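PDB 5NY5: 3,4-dihydroxybenzoate decarboxylase from Enterobacter cloacae, which probably catalyses the reversible decarboxylation of 3,4-dihydroxybenzoate to catechol, as a UbiD-family enzyme that uses prenylated FMN and a metal ion. Local coordinates for residues G46-K49 and R50-T54; G37-R40 and H41-A44. All blocks are in the same frame, centred on the assembly; numbering follows the deposited sequence.

Interaction 1: residues G46-K49 and R50-T54; sequences GTVK and RPTRT
Arg50 NH1 is gripped by two backbone carbonyls of the residues just before it: it donates to Val48 O at 2.8 Å and to Gly46 O at 2.9 Å. The bond to Gly46 O is the straighter at hydrogen, 156° against 137°, and both oxygens receive the donor in their carbonyl planes. The two oxygens lie at the guanidinium edge, close to its plane and almost equally so. The side chain reaches back over its own chain because it bends at chi2 (52°) and then runs straight to the guanidinium. Gly46, with a positive phi, lies in a backbone region that favours glycine, and its carbonyl points to the arginine. Val48 O is met from a second direction by the methyl of Thr52, whose CG2 is 3.4 Å from it. The OG1 of Thr52 stands anti to the backbone N and bonds instead to Gly45 N and Arg40 O. The peptide bond between Arg50 and Pro51 is cis. NE of Arg50 makes a salt bridge with Asp409 of the second subunit, so one guanidinium bonds both to the carbonyls of its own loop and across the subunit interface. Thr47 OG1 bonds to Phe290 O, and Thr47 O accepts from Arg475 of the second subunit. The whole turn belongs to the loop between helix 34-42 and strand 57-60, with Val48 and Pro51 resting against the end of that helix.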
loop_
_atom_site.group_PDB
_atom_site.type_symbol
_atom_site.label_atom_id
_atom_site.label_comp_id
_atom_site.label_asym_id
_atom_site.label_seq_id
_atom_site.Cartn_x
_atom_site.Cartn_y
_atom_site.Cartn_z
ATOM N N GLY A 46 6.347 -18.509 30.289
ATOM C CA GLY A 46 6.981 -17.867 29.152
ATOM C C GLY A 46 6.508 -18.447 27.835
ATOM O O GLY A 46 5.327 -18.763 27.652
ATOM N N THR A 47 7.444 -18.601 26.904
ATOM C CA THR A 47 7.145 -19.090 25.566
ATOM C C THR A 47 7.180 -20.611 25.467
ATOM O O THR A 47 7.152 -21.147 24.357
ATOM C CB THR A 47 8.116 -18.479 24.552
ATOM O OG1 THR A 47 9.459 -18.846 24.887
ATOM C CG2 THR A 47 8.000 -16.968 24.561
ATOM N N VAL A 48 7.241 -21.313 26.599
ATOM C CA VAL A 48 7.189 -22.769 26.577
ATOM C C VAL A 48 5.841 -23.220 26.039
ATOM O O VAL A 48 4.807 -22.594 26.299
ATOM C CB VAL A 48 7.449 -23.327 27.987
ATOM C CG1 VAL A 48 7.309 -24.837 28.007
ATOM C CG2 VAL A 48 8.826 -22.919 28.461
ATOM N N LYS A 49 5.850 -24.308 25.272
ATOM C CA LYS A 49 4.622 -24.818 24.679
ATOM C C LYS A 49 3.646 -25.286 25.753
ATOM O O LYS A 49 4.031 -25.933 26.730
ATOM C CB LYS A 49 4.926 -25.969 23.725
ATOM C CG LYS A 49 3.685 -26.513 23.037
ATOM C CD LYS A 49 3.915 -27.889 22.458
ATOM C CE LYS A 49 2.627 -28.459 21.902
ATOM N NZ LYS A 49 2.846 -29.812 21.337
ATOM N N ARG A 50 2.374 -24.964 25.554
ATOM C CA ARG A 50 1.318 -25.310 26.497
ATOM C C ARG A 50 1.116 -26.826 26.554
ATOM O O ARG A 50 1.349 -27.517 25.564
ATOM C CB ARG A 50 0.016 -24.602 26.112
ATOM C CG ARG A 50 -0.143 -23.201 26.699
ATOM C CD ARG A 50 1.063 -22.316 26.418
ATOM N NE ARG A 50 0.893 -20.959 26.924
ATOM C CZ ARG A 50 1.877 -20.074 27.027
ATOM N NH1 ARG A 50 3.109 -20.405 26.667
ATOM N NH2 ARG A 50 1.633 -18.859 27.496
ATOM N N PRO A 51 0.682 -27.352 27.713
ATOM C CA PRO A 51 0.333 -26.629 28.940
ATOM C C PRO A 51 1.535 -26.175 29.761
ATOM O O PRO A 51 2.502 -26.912 29.931
ATOM C CB PRO A 51 -0.485 -27.657 29.721
ATOM C CG PRO A 51 0.091 -28.953 29.311
ATOM C CD PRO A 51 0.463 -28.802 27.859
ATOM N N THR A 52 1.454 -24.950 30.265
ATOM C CA THR A 52 2.478 -24.386 31.130
ATOM C C THR A 52 1.858 -23.216 31.873
ATOM O O THR A 52 0.738 -22.796 31.580
ATOM C CB THR A 52 3.711 -23.942 30.339
ATOM O OG1 THR A 52 4.681 -23.404 31.240
ATOM C CG2 THR A 52 3.339 -22.875 29.316
ATOM N N ARG A 53 2.604 -22.692 32.837
ATOM C CA ARG A 53 2.144 -21.579 33.655
ATOM C C ARG A 53 3.304 -21.122 34.523
ATOM O O ARG A 53 4.338 -21.787 34.610
ATOM C CB ARG A 53 0.945 -21.962 34.529
ATOM C CG ARG A 53 1.203 -23.134 35.465
ATOM C CD ARG A 53 0.077 -23.280 36.477
ATOM N NE ARG A 53 0.224 -24.469 37.311
ATOM C CZ ARG A 53 -0.435 -25.608 37.115
ATOM N NH1 ARG A 53 -1.295 -25.717 36.112
ATOM N NH2 ARG A 53 -0.238 -26.639 37.928
ATOM N N THR A 54 3.119 -19.974 35.161
ATOM C CA THR A 54 4.011 -19.537 36.218
ATOM C C THR A 54 3.494 -20.057 37.548
ATOM O O THR A 54 2.285 -20.173 37.764
ATOM C CB THR A 54 4.121 -18.014 36.266
ATOM O OG1 THR A 54 2.817 -17.443 36.421
ATOM C CG2 THR A 54 4.761 -17.483 34.992
#

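Interaction 2: residues G37-R40 and H41-A44; sequences GVYR and HIGA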
loop_
_atom_site.group_PDB
_atom_site.type_symbol
_atom_site.label_atom_id
_atom_site.label_comp_id
_atom_site.label_asym_id
_atom_site.label_seq_id
_atom_site.Cartn_x
_atom_site.Cartn_y
_atom_site.Cartn_z
ATOM N N GLY A 37 10.792 -31.608 31.983
ATOM C CA GLY A 37 9.435 -31.970 31.609
ATOM C C GLY A 37 8.450 -31.792 32.747
ATOM O O GLY A 37 7.292 -31.431 32.528
ATOM N N VAL A 38 8.897 -32.043 33.978
ATOM C CA VAL A 38 8.032 -31.851 35.137
ATOM C C VAL A 38 7.754 -30.372 35.357
ATOM O O VAL A 38 6.598 -29.950 35.474
ATOM C CB VAL A 38 8.657 -32.495 36.387
ATOM C CG1 VAL A 38 7.885 -32.099 37.631
ATOM C CG2 VAL A 38 8.691 -34.001 36.239
ATOM N N TYR A 39 8.810 -29.557 35.418
ATOM C CA TYR A 39 8.621 -28.143 35.710
ATOM C C TYR A 39 7.945 -27.395 34.569
ATOM O O TYR A 39 7.459 -26.279 34.782
ATOM C CB TYR A 39 9.956 -27.479 36.044
ATOM C CG TYR A 39 9.787 -26.130 36.699
ATOM C CD1 TYR A 39 9.000 -25.991 37.834
ATOM C CD2 TYR A 39 10.404 -25.001 36.188
ATOM C CE1 TYR A 39 8.834 -24.767 38.440
ATOM C CE2 TYR A 39 10.243 -23.772 36.789
ATOM C CZ TYR A 39 9.457 -23.661 37.915
ATOM O OH TYR A 39 9.288 -22.438 38.520
ATOM N N ARG A 40 7.901 -27.978 33.369
ATOM C CA ARG A 40 7.150 -27.363 32.281
ATOM C C ARG A 40 5.683 -27.195 32.654
ATOM O O ARG A 40 5.057 -26.186 32.308
ATOM C CB ARG A 40 7.282 -28.198 31.011
ATOM C CG ARG A 40 6.369 -27.751 29.891
ATOM C CD ARG A 40 5.538 -28.901 29.378
ATOM N NE ARG A 40 4.746 -28.518 28.218
ATOM C CZ ARG A 40 4.309 -29.374 27.303
ATOM N NH1 ARG A 40 3.595 -28.943 26.273
ATOM N NH2 ARG A 40 4.595 -30.663 27.415
ATOM N N HIS A 41 5.118 -28.173 33.365
ATOM C CA HIS A 41 3.731 -28.096 33.800
ATOM C C HIS A 41 3.541 -27.209 35.020
ATOM O O HIS A 41 2.430 -26.720 35.242
ATOM C CB HIS A 41 3.193 -29.492 34.126
ATOM C CG HIS A 41 3.164 -30.423 32.955
ATOM N ND1 HIS A 41 2.147 -30.416 32.026
ATOM C CD2 HIS A 41 4.018 -31.400 32.571
ATOM C CE1 HIS A 41 2.381 -31.344 31.113
ATOM N NE2 HIS A 41 3.509 -31.955 31.422
ATOM N N ILE A 42 4.586 -26.987 35.807
ATOM C CA ILE A 42 4.453 -26.378 37.125
ATOM C C ILE A 42 4.810 -24.896 37.114
ATOM O O ILE A 42 4.082 -24.075 37.672
ATOM C CB ILE A 42 5.295 -27.163 38.156
ATOM C CG1 ILE A 42 4.626 -28.513 38.438
ATOM C CG2 ILE A 42 5.469 -26.362 39.435
ATOM C CD1 ILE A 42 5.452 -29.460 39.261
ATOM N N GLY A 43 5.920 -24.519 36.483
ATOM C CA GLY A 43 6.330 -23.129 36.571
ATOM C C GLY A 43 7.227 -22.577 35.479
ATOM O O GLY A 43 7.742 -21.464 35.615
ATOM N N ALA A 44 7.421 -23.327 34.393
ATOM C CA ALA A 44 8.278 -22.851 33.311
ATOM C C ALA A 44 7.756 -21.541 32.729
ATOM O O ALA A 44 8.478 -20.539 32.672
ATOM C CB ALA A 44 8.393 -23.919 32.224
#
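Arg40 lays its aliphatic part over one face of the His41 imidazole near the end of helix 34-42, CD 4.2 Å from the ring centroid and nearly on its normal, a CH-pi contact. With Tyr39, these two residues bury the most surface here. His41 CG is anti to its carbonyl carbon (chi1 -63°), which swings the ring back along the helix until CD2 comes 3.3 Å from Gly37 O. The polar end of Arg40 continues past the ring, and its NE bonds to Lys49 O. The Tyr39 ring lies against Gly43, whose bare CA sits over the ring face, 3.8 Å from the centroid, and the ring reaches on to bond through OH to Pro56 O. Ile42 CG2 touches Tyr39 CE1 at 3.9 Å, the two side chains crossing at about a right angle. Tyr39 O accepts from two successive amides, taking a nearly straight bond from Gly43 N (2.9 Å, 173°) and another from Ala44 N at 3.0 Å. The contact thus lies at the last residues of the helix in the beta-alpha-beta unit formed by strand 22-25, helix 34-42 and strand 57-60.

In the fold
The two contacts follow one another along the chain, interaction 2 at the end of helix 34-42 and interaction 1 in the loop that leads on to strand 57-60. Interaction 2 is buried and relies on ring faces, apolar side chains and helix-end backbone bonds; interaction 1 is only partly buried, and an arginine gripping backbone carbonyls dominates it. Arg40 bridges them, and its NH1 also comes within 2.8 Å of Arg50 O. Both face the second subunit, but differently. Residues 46-54 meet it with a salt bridge and a hydrogen bond as well as packing, whereas Val38, His41 and Ile42 pack against its Trp486, Pro483 and Ala487.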